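PDB 1SA3: type II restriction enzyme MspI from Moraxella sp., which recognises the double-stranded DNA sequence 5'-CCGG-3' and cleaves it after the first cytosine, leaving fragments with terminal 5'-phosphates. Local coordinates for residues M1-L6 / F56-D61; G145-L150 / Q169-L174; E180-W185 / F241-N246. All coordinates share one frame; numbering follows the deposited sequence.

Contact 1. Residues M1-L6 / F56-D61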
loop_
_atom_site.group_PDB
_atom_site.type_symbol
_atom_site.label_atom_id
_atom_site.label_comp_id
_atom_site.label_asym_id
_atom_site.label_seq_id
_atom_site.Cartn_x
_atom_site.Cartn_y
_atom_site.Cartn_z
ATOM N N MET E 1 6.677 20.616 -3.097
ATOM C CA MET E 1 6.223 22.037 -3.180
ATOM C C MET E 1 4.781 22.180 -2.717
ATOM O O MET E 1 3.914 21.419 -3.149
ATOM C CB MET E 1 6.328 22.547 -4.624
ATOM C CG MET E 1 5.772 23.955 -4.826
ATOM S SD MET E 1 5.714 24.475 -6.563
ATOM C CE MET E 1 3.941 24.672 -6.828
ATOM N N ARG E 2 4.522 23.142 -1.833
ATOM C CA ARG E 2 3.157 23.361 -1.385
ATOM C C ARG E 2 2.448 24.104 -2.492
ATOM O O ARG E 2 2.366 25.334 -2.491
ATOM C CB ARG E 2 3.097 24.179 -0.098
ATOM C CG ARG E 2 3.389 23.381 1.150
ATOM C CD ARG E 2 2.557 23.890 2.300
ATOM N NE ARG E 2 3.028 23.376 3.579
ATOM C CZ ARG E 2 2.525 23.737 4.753
ATOM N NH1 ARG E 2 1.530 24.610 4.807
ATOM N NH2 ARG E 2 3.023 23.232 5.871
ATOM N N THR E 3 1.956 23.335 -3.452
ATOM C CA THR E 3 1.243 23.880 -4.589
ATOM C C THR E 3 -0.030 24.526 -4.104
ATOM O O THR E 3 -0.344 24.493 -2.913
ATOM C CB THR E 3 0.858 22.773 -5.549
ATOM O OG1 THR E 3 -0.020 21.867 -4.870
ATOM C CG2 THR E 3 2.088 22.030 -6.014
ATOM N N GLU E 4 -0.770 25.107 -5.041
ATOM C CA GLU E 4 -2.028 25.757 -4.729
ATOM C C GLU E 4 -2.963 24.763 -4.041
ATOM O O GLU E 4 -3.563 25.073 -3.016
ATOM C CB GLU E 4 -2.676 26.280 -6.013
ATOM C CG GLU E 4 -3.878 27.179 -5.781
ATOM C CD GLU E 4 -4.591 27.561 -7.073
ATOM O OE1 GLU E 4 -5.354 28.551 -7.056
ATOM O OE2 GLU E 4 -4.405 26.871 -8.099
ATOM N N LEU E 5 -3.086 23.565 -4.608
ATOM C CA LEU E 5 -3.960 22.548 -4.033
ATOM C C LEU E 5 -3.462 22.055 -2.680
ATOM O O LEU E 5 -4.236 21.975 -1.731
ATOM C CB LEU E 5 -4.098 21.353 -4.983
ATOM C CG LEU E 5 -4.964 20.189 -4.486
ATOM C CD1 LEU E 5 -6.384 20.667 -4.194
ATOM C CD2 LEU E 5 -4.972 19.082 -5.535
ATOM N N LEU E 6 -2.179 21.723 -2.584
ATOM C CA LEU E 6 -1.647 21.224 -1.319
ATOM C C LEU E 6 -1.708 22.291 -0.241
ATOM O O LEU E 6 -1.962 21.991 0.923
ATOM C CB LEU E 6 -0.205 20.743 -1.468
ATOM C CG LEU E 6 0.034 19.246 -1.676
ATOM C CD1 LEU E 6 1.520 18.958 -1.454
ATOM C CD2 LEU E 6 -0.816 18.417 -0.693
ATOM N N PHE E 56 0.531 22.731 -13.642
ATOM C CA PHE E 56 0.583 22.160 -12.287
ATOM C C PHE E 56 1.525 20.965 -12.343
ATOM O O PHE E 56 1.099 19.815 -12.263
ATOM C CB PHE E 56 -0.802 21.697 -11.836
ATOM C CG PHE E 56 -1.815 22.801 -11.755
ATOM C CD1 PHE E 56 -2.603 23.120 -12.852
ATOM C CD2 PHE E 56 -1.960 23.538 -10.586
ATOM C CE1 PHE E 56 -3.527 24.161 -12.790
ATOM C CE2 PHE E 56 -2.878 24.580 -10.513
ATOM C CZ PHE E 56 -3.663 24.892 -11.616
ATOM N N PRO E 57 2.829 21.232 -12.474
ATOM C CA PRO E 57 3.885 20.221 -12.562
ATOM C C PRO E 57 3.839 19.100 -11.527
ATOM O O PRO E 57 4.145 17.949 -11.844
ATOM C CB PRO E 57 5.161 21.050 -12.450
ATOM C CG PRO E 57 4.757 22.366 -13.017
ATOM C CD PRO E 57 3.415 22.578 -12.388
ATOM N N GLN E 58 3.469 19.429 -10.293
ATOM C CA GLN E 58 3.422 18.408 -9.252
ATOM C C GLN E 58 2.207 17.506 -9.410
ATOM O O GLN E 58 2.341 16.285 -9.427
ATOM C CB GLN E 58 3.445 19.056 -7.861
ATOM C CG GLN E 58 3.451 18.057 -6.696
ATOM C CD GLN E 58 3.943 18.678 -5.401
ATOM O OE1 GLN E 58 5.100 19.082 -5.297
ATOM N NE2 GLN E 58 3.065 18.763 -4.410
ATOM N N GLU E 59 1.022 18.091 -9.544
ATOM C CA GLU E 59 -0.167 17.269 -9.708
ATOM C C GLU E 59 -0.122 16.508 -11.031
ATOM O O GLU E 59 -0.721 15.440 -11.161
ATOM C CB GLU E 59 -1.437 18.122 -9.618
ATOM C CG GLU E 59 -1.775 18.557 -8.191
ATOM C CD GLU E 59 -0.933 19.731 -7.697
ATOM O OE1 GLU E 59 -0.709 19.835 -6.472
ATOM O OE2 GLU E 59 -0.508 20.561 -8.527
ATOM N N LYS E 60 0.587 17.053 -12.017
ATOM C CA LYS E 60 0.700 16.370 -13.302
ATOM C C LYS E 60 1.551 15.118 -13.105
ATOM O O LYS E 60 1.247 14.061 -13.658
ATOM C CB LYS E 60 1.352 17.255 -14.367
ATOM C CG LYS E 60 1.389 16.573 -15.736
ATOM C CD LYS E 60 2.198 17.337 -16.780
ATOM C CE LYS E 60 2.176 16.589 -18.121
ATOM N NZ LYS E 60 3.098 17.158 -19.134
ATOM N N ASP E 61 2.616 15.239 -12.315
ATOM C CA ASP E 61 3.487 14.095 -12.047
ATOM C C ASP E 61 2.696 13.007 -11.327
ATOM O O ASP E 61 2.805 11.833 -11.657
ATOM C CB ASP E 61 4.686 14.503 -11.182
ATOM C CG ASP E 61 5.596 13.323 -10.846
ATOM O OD1 ASP E 61 6.070 12.642 -11.783
ATOM O OD2 ASP E 61 5.845 13.067 -9.644
HETATM O O HOH W 1 -1.819 22.912 -7.382
#
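The N-cap of helix 4-12 meets the first turn of helix 57-69, with Thr-3 facing Glu-59 and the chain terminus at Met-1 facing Gln-58. Thr-3 OG1 lies between its own backbone N and carbonyl carbon (chi1 62°), a rotation that turns the hydroxyl both back to the helix amides and across to Glu-59. It accepts from Leu-6 N at 3.1 Å in an almost straight capping bond (170°), and it donates to Glu-59 OE1 at 2.7 Å, using the syn lone pair of that oxygen. Glu-59 OE2 accepts a hydrogen bond from a water, which in turn accepts from Leu-5 N at 3.1 Å, so the Glu-59 carboxylate reaches the start of the helix directly and through solvent. A negative group placed there would be expected to interact favourably with the helix dipole.

The methyl of Thr-3 lies between Gln-58 and Glu-59, CG2 3.8 Å from Gln-58 CB and beside the Glu-59 carboxylate. Beyond it the extended Gln-58 side chain puts its amide against the terminal residue: OE1 accepts from Met-1 N at 3.1 Å, in the carbonyl plane and on a lone pair, while NE2 gives only a weak bond to Met-1 O. Leu-6 CD1 packs 3.3 Å from the same NE2. Toward the surface, Glu-4 OE2 approaches the Phe-56 ring at its edge, 3.7 Å from CE2, with carboxylate and ring nearly coplanar.

Helix 23-41 supplies Tyr-37, whose hydroxyl hydrogen-bonds to both Gln-58 NE2 and Glu-59 OE1. Tyr-51 of helix 45-51 adjoins Leu-5 and Glu-59, and Tyr-214 of strand 213-221 packs on Leu-6 and Gln-58.

Contact 2. Residues G145-L150 / Q169-L174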
loop_
_atom_site.group_PDB
_atom_site.type_symbol
_atom_site.label_atom_id
_atom_site.label_comp_id
_atom_site.label_asym_id
_atom_site.label_seq_id
_atom_site.Cartn_x
_atom_site.Cartn_y
_atom_site.Cartn_z
ATOM N N GLY E 145 2.801 -27.744 9.248
ATOM C CA GLY E 145 4.083 -28.281 8.841
ATOM C C GLY E 145 5.255 -27.431 9.278
ATOM O O GLY E 145 5.107 -26.503 10.074
ATOM N N GLU E 146 6.429 -27.755 8.749
ATOM C CA GLU E 146 7.654 -27.040 9.082
ATOM C C GLU E 146 7.592 -25.565 8.696
ATOM O O GLU E 146 8.057 -24.705 9.445
ATOM C CB GLU E 146 8.846 -27.711 8.397
ATOM C CG GLU E 146 10.168 -26.990 8.589
ATOM C CD GLU E 146 11.341 -27.762 8.017
ATOM O OE1 GLU E 146 11.267 -28.189 6.846
ATOM O OE2 GLU E 146 12.344 -27.938 8.737
ATOM N N LEU E 147 7.019 -25.273 7.533
ATOM C CA LEU E 147 6.914 -23.895 7.074
ATOM C C LEU E 147 6.058 -23.102 8.052
ATOM O O LEU E 147 6.485 -22.060 8.545
ATOM C CB LEU E 147 6.301 -23.833 5.671
ATOM C CG LEU E 147 6.081 -22.425 5.087
ATOM C CD1 LEU E 147 7.330 -21.572 5.269
ATOM C CD2 LEU E 147 5.728 -22.544 3.613
ATOM N N LYS E 148 4.857 -23.590 8.346
ATOM C CA LYS E 148 3.994 -22.871 9.278
ATOM C C LYS E 148 4.671 -22.651 10.632
ATOM O O LYS E 148 4.589 -21.566 11.201
ATOM C CB LYS E 148 2.666 -23.606 9.495
ATOM C CG LYS E 148 1.793 -22.960 10.584
ATOM C CD LYS E 148 0.445 -23.644 10.766
ATOM C CE LYS E 148 -0.424 -23.515 9.519
ATOM N NZ LYS E 148 -1.794 -24.055 9.735
ATOM N N GLU E 149 5.341 -23.674 11.150
ATOM C CA GLU E 149 6.004 -23.546 12.443
ATOM C C GLU E 149 7.171 -22.563 12.467
ATOM O O GLU E 149 7.392 -21.907 13.483
ATOM C CB GLU E 149 6.466 -24.914 12.951
ATOM C CG GLU E 149 5.316 -25.845 13.295
ATOM C CD GLU E 149 4.273 -25.196 14.192
ATOM O OE1 GLU E 149 4.658 -24.559 15.194
ATOM O OE2 GLU E 149 3.064 -25.331 13.909
ATOM N N LEU E 150 7.916 -22.449 11.371
ATOM C CA LEU E 150 9.033 -21.508 11.340
ATOM C C LEU E 150 8.446 -20.095 11.334
ATOM O O LEU E 150 8.966 -19.183 11.988
ATOM C CB LEU E 150 9.908 -21.748 10.102
ATOM C CG LEU E 150 10.778 -23.018 10.162
ATOM C CD1 LEU E 150 11.378 -23.317 8.792
ATOM C CD2 LEU E 150 11.880 -22.834 11.196
ATOM N N GLN E 169 17.769 -20.093 6.523
ATOM C CA GLN E 169 17.907 -20.542 5.143
ATOM C C GLN E 169 16.767 -21.505 4.825
ATOM O O GLN E 169 16.239 -21.507 3.716
ATOM C CB GLN E 169 19.254 -21.252 4.940
ATOM C CG GLN E 169 20.471 -20.381 5.230
ATOM N N ARG E 170 16.391 -22.315 5.809
ATOM C CA ARG E 170 15.312 -23.287 5.643
ATOM C C ARG E 170 13.956 -22.615 5.423
ATOM O O ARG E 170 13.147 -23.075 4.614
ATOM C CB ARG E 170 15.237 -24.200 6.870
ATOM C CG ARG E 170 14.183 -25.301 6.774
ATOM C CD ARG E 170 14.451 -26.226 5.593
ATOM N NE ARG E 170 13.489 -27.323 5.524
ATOM C CZ ARG E 170 13.433 -28.208 4.533
ATOM N NH1 ARG E 170 14.284 -28.125 3.518
ATOM N NH2 ARG E 170 12.526 -29.178 4.557
ATOM N N LEU E 171 13.699 -21.534 6.154
ATOM C CA LEU E 171 12.433 -20.822 5.995
ATOM C C LEU E 171 12.391 -20.252 4.584
ATOM O O LEU E 171 11.414 -20.423 3.856
ATOM C CB LEU E 171 12.314 -19.694 7.034
ATOM C CG LEU E 171 11.140 -18.700 6.903
ATOM C CD1 LEU E 171 9.837 -19.438 6.692
ATOM C CD2 LEU E 171 11.046 -17.844 8.158
ATOM N N THR E 172 13.477 -19.590 4.198
ATOM C CA THR E 172 13.587 -18.979 2.881
ATOM C C THR E 172 13.329 -20.004 1.788
ATOM O O THR E 172 12.646 -19.726 0.800
ATOM C CB THR E 172 14.987 -18.390 2.669
ATOM O OG1 THR E 172 15.228 -17.366 3.642
ATOM C CG2 THR E 172 15.115 -17.814 1.263
ATOM N N GLU E 173 13.893 -21.190 1.980
ATOM C CA GLU E 173 13.758 -22.286 1.035
ATOM C C GLU E 173 12.322 -22.770 0.884
ATOM O O GLU E 173 11.827 -22.911 -0.236
ATOM C CB GLU E 173 14.655 -23.450 1.473
ATOM C CG GLU E 173 14.505 -24.708 0.644
ATOM C CD GLU E 173 15.513 -25.776 1.028
ATOM O OE1 GLU E 173 15.638 -26.066 2.236
ATOM O OE2 GLU E 173 16.178 -26.328 0.122
ATOM N N LEU E 174 11.653 -23.019 2.009
ATOM C CA LEU E 174 10.278 -23.508 1.988
ATOM C C LEU E 174 9.258 -22.469 1.524
ATOM O O LEU E 174 8.194 -22.810 1.018
ATOM C CB LEU E 174 9.877 -24.013 3.381
ATOM C CG LEU E 174 10.538 -25.306 3.876
ATOM C CD1 LEU E 174 10.043 -25.642 5.278
ATOM C CD2 LEU E 174 10.207 -26.443 2.907
#
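Glu-146 reaches from the first turn of helix 146-157 across to Arg-170 and Leu-174 of helix 165-175. Its CB lies 3.9 Å from Leu-174 CD1, and CG comes closer to the same methyl, so the aliphatic part of the acid runs over a leucine before its charge is met. The chain stays extended, CG and CD both running straight out, and delivers CD to the edge of the Arg-170 guanidinium. At the tip, OE1 accepts twice: from Arg-170 NE at 2.7 Å and from Arg-170 NH2 at 2.8 Å. This is a side-on grip on a single oxygen. NH2 uses the syn lone pair, whereas NE comes from 49° above the carboxylate plane, and the two flat groups stand 65° apart. OE2 lies beside the aliphatic part of the arginine, 3.8 Å from Arg-170 CG.

The remaining guanidinium nitrogen, Arg-170 NH1, bonds to Glu-173 OE1 at 2.8 Å one turn along its own helix. Arg-170 thus links two acids in a salt-bridge network, while Leu-174 CD2 covers one face of its guanidinium near the rim.

Beneath these charges the helices pack through leucines. Leu-147 CD1 touches Leu-171 CD1 at 3.6 Å, the two side chains crossing at about a right angle; Leu-150 CD1 rests on the backbone of Leu-171, 3.9 Å from its CA. The local axes approach to 9.7 Å at 126°, closer to antiparallel than to parallel.

Both helices lie in the run of helices between strands 127-131 and 203-210, and Leu-147 also packs on Tyr-178, just before helix 179-188.

Contact 3. Residues E180-W185 / F241-N246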
loop_
_atom_site.group_PDB
_atom_site.type_symbol
_atom_site.label_atom_id
_atom_site.label_comp_id
_atom_site.label_asym_id
_atom_site.label_seq_id
_atom_site.Cartn_x
_atom_site.Cartn_y
_atom_site.Cartn_z
ATOM N N GLU E 180 5.247 -15.069 -4.291
ATOM C CA GLU E 180 4.277 -14.172 -4.921
ATOM C C GLU E 180 2.927 -14.122 -4.217
ATOM O O GLU E 180 2.367 -13.042 -4.015
ATOM C CB GLU E 180 4.073 -14.555 -6.392
ATOM C CG GLU E 180 5.306 -14.323 -7.245
ATOM C CD GLU E 180 5.011 -14.278 -8.738
ATOM O OE1 GLU E 180 5.938 -13.936 -9.496
ATOM O OE2 GLU E 180 3.867 -14.578 -9.157
ATOM N N ARG E 181 2.395 -15.286 -3.853
ATOM C CA ARG E 181 1.120 -15.333 -3.155
ATOM C C ARG E 181 1.250 -14.634 -1.804
ATOM O O ARG E 181 0.359 -13.893 -1.396
ATOM C CB ARG E 181 0.670 -16.782 -2.953
ATOM C CG ARG E 181 -0.062 -17.365 -4.150
ATOM C CD ARG E 181 -0.251 -18.866 -3.994
ATOM N NE ARG E 181 1.028 -19.572 -4.043
ATOM C CZ ARG E 181 1.155 -20.891 -3.929
ATOM N NH1 ARG E 181 0.079 -21.647 -3.752
ATOM N NH2 ARG E 181 2.353 -21.455 -4.006
ATOM N N PHE E 182 2.365 -14.871 -1.119
ATOM C CA PHE E 182 2.610 -14.258 0.187
ATOM C C PHE E 182 2.579 -12.730 0.083
ATOM O O PHE E 182 1.894 -12.054 0.853
ATOM C CB PHE E 182 3.973 -14.703 0.729
ATOM C CG PHE E 182 4.191 -14.387 2.190
ATOM C CD1 PHE E 182 3.910 -15.336 3.167
ATOM C CD2 PHE E 182 4.716 -13.159 2.585
ATOM C CE1 PHE E 182 4.157 -15.079 4.521
ATOM C CE2 PHE E 182 4.966 -12.891 3.934
ATOM C CZ PHE E 182 4.685 -13.859 4.906
ATOM N N ILE E 183 3.320 -12.183 -0.874
ATOM C CA ILE E 183 3.370 -10.737 -1.043
ATOM C C ILE E 183 2.022 -10.156 -1.449
ATOM O O ILE E 183 1.540 -9.200 -0.844
ATOM C CB ILE E 183 4.404 -10.328 -2.104
ATOM C CG1 ILE E 183 5.791 -10.825 -1.698
ATOM C CG2 ILE E 183 4.422 -8.813 -2.239
ATOM C CD1 ILE E 183 6.793 -10.837 -2.825
ATOM N N ARG E 184 1.419 -10.734 -2.479
ATOM C CA ARG E 184 0.131 -10.250 -2.964
ATOM C C ARG E 184 -0.935 -10.311 -1.871
ATOM O O ARG E 184 -1.717 -9.374 -1.705
ATOM C CB ARG E 184 -0.306 -11.067 -4.189
ATOM C CG ARG E 184 -1.521 -10.524 -4.916
ATOM C CD ARG E 184 -1.826 -11.361 -6.163
ATOM N NE ARG E 184 -0.754 -11.293 -7.154
ATOM C CZ ARG E 184 -0.575 -10.292 -8.009
ATOM N NH1 ARG E 184 -1.403 -9.256 -8.006
ATOM N NH2 ARG E 184 0.433 -10.327 -8.876
ATOM N N TRP E 185 -0.960 -11.399 -1.106
ATOM C CA TRP E 185 -1.958 -11.518 -0.052
ATOM C C TRP E 185 -1.720 -10.516 1.079
ATOM O O TRP E 185 -2.665 -9.938 1.613
ATOM C CB TRP E 185 -1.986 -12.937 0.519
ATOM C CG TRP E 185 -3.043 -13.098 1.552
ATOM C CD1 TRP E 185 -4.354 -13.419 1.345
ATOM C CD2 TRP E 185 -2.906 -12.859 2.955
ATOM N NE1 TRP E 185 -5.042 -13.393 2.533
ATOM C CE2 TRP E 185 -4.177 -13.052 3.538
ATOM C CE3 TRP E 185 -1.831 -12.499 3.777
ATOM C CZ2 TRP E 185 -4.405 -12.894 4.912
ATOM C CZ3 TRP E 185 -2.055 -12.342 5.139
ATOM C CH2 TRP E 185 -3.333 -12.539 5.692
ATOM N N PHE E 241 13.166 -13.285 3.950
ATOM C CA PHE E 241 13.161 -14.696 3.582
ATOM C C PHE E 241 12.744 -14.870 2.128
ATOM O O PHE E 241 12.022 -15.804 1.773
ATOM C CB PHE E 241 12.230 -15.464 4.527
ATOM C CG PHE E 241 12.616 -15.321 5.971
ATOM C CD1 PHE E 241 13.768 -15.939 6.457
ATOM C CD2 PHE E 241 11.890 -14.497 6.822
ATOM C CE1 PHE E 241 14.193 -15.729 7.772
ATOM C CE2 PHE E 241 12.303 -14.280 8.133
ATOM C CZ PHE E 241 13.464 -14.900 8.610
ATOM N N GLY E 242 13.211 -13.949 1.291
ATOM C CA GLY E 242 12.913 -14.009 -0.128
ATOM C C GLY E 242 11.687 -13.242 -0.584
ATOM O O GLY E 242 11.485 -13.069 -1.788
ATOM N N THR E 243 10.869 -12.777 0.362
ATOM C CA THR E 243 9.657 -12.035 0.009
ATOM C C THR E 243 9.908 -10.560 -0.271
ATOM O O THR E 243 9.082 -9.906 -0.901
ATOM C CB THR E 243 8.591 -12.077 1.122
ATOM O OG1 THR E 243 9.139 -11.510 2.317
ATOM C CG2 THR E 243 8.126 -13.492 1.381
ATOM N N GLY E 244 11.027 -10.027 0.207
ATOM C CA GLY E 244 11.310 -8.621 -0.019
ATOM C C GLY E 244 10.564 -7.709 0.950
ATOM O O GLY E 244 10.682 -6.482 0.900
ATOM N N LEU E 245 9.768 -8.314 1.820
ATOM C CA LEU E 245 9.032 -7.559 2.824
ATOM C C LEU E 245 9.873 -7.635 4.091
ATOM O O LEU E 245 10.670 -8.563 4.253
ATOM C CB LEU E 245 7.667 -8.205 3.085
ATOM C CG LEU E 245 6.691 -8.241 1.907
ATOM C CD1 LEU E 245 5.422 -8.969 2.330
ATOM C CD2 LEU E 245 6.371 -6.819 1.461
ATOM N N ASN E 246 9.708 -6.666 4.982
ATOM C CA ASN E 246 10.447 -6.682 6.236
ATOM C C ASN E 246 9.533 -7.289 7.287
ATOM O O ASN E 246 8.454 -6.757 7.556
ATOM C CB ASN E 246 10.846 -5.266 6.650
ATOM C CG ASN E 246 11.595 -4.533 5.555
ATOM O OD1 ASN E 246 10.996 -4.008 4.617
ATOM N ND2 ASN E 246 12.913 -4.511 5.661
#
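Phe-182 carries CG trans to its backbone N (chi1 -167°), sending the ring from helix 179-188 toward Thr-243, whose chi1 of 60° sets OG1 back over its own chain and leaves CG2 facing the ring. The hydroxyl closes an ST turn, accepting from Leu-245 N at 3.3 Å in a nearly straight bond. This turn lies in the glycine-rich loop between helix 222-234 and strand 246-249. OG1 is also hydrogen-bonded to Gly-240 O and Trp-247 NE1, so this buried polar atom is held from its own loop and by the adjoining strand.

Its methyl does the packing. Thr-243 CG2 sits 3.6 Å from Phe-182 CD2, approaching the ring obliquely, while Leu-245 CD1 comes to the ring edge near its plane, 4.3 Å from the same carbon. Trp-247 also meets this phenylalanine, with the ring planes only about 10° apart. The contact thereby joins helix 179-188 to the loop that enters 246-249, an edge strand of the three-stranded antiparallel sheet. Nearby, Asn-246 packs on a cytosine base of the bound DNA, so the packed residues probably lie just behind the surface that faces the DNA.

Ile-183 also packs against Arg-229 and Ile-230 of helix 222-234, and slides past Thr-243 in the opposite direction. Its CG1 stands 4.2 Å from Thr-243 CB, and at the tip of the side chain Ile-183 CD1 presses on the loop backbone, 3.1 Å from Thr-243 O.

In the fold
From the N terminus, contact 1 closes first, bringing helix 57-69 back to the chain start over an intervening, largely helical region beside the edge strand 213-221 of the five-stranded sheet. The chain then runs through most of that sheet before contact 2 pairs two nearby helices across a short connection. Contact 3 closes a longer excursion, which includes strands 203-210 and 213-221 and helix 222-234. The three follow in series, neither nested nor crossed. Contacts 2 and 3 touch where Thr-172 and Leu-171 pack on Phe-241, their centres about 14 Å apart; contact 1 lies on the opposite side of the chain's centre, its centre about 47 Å from that of contact 2.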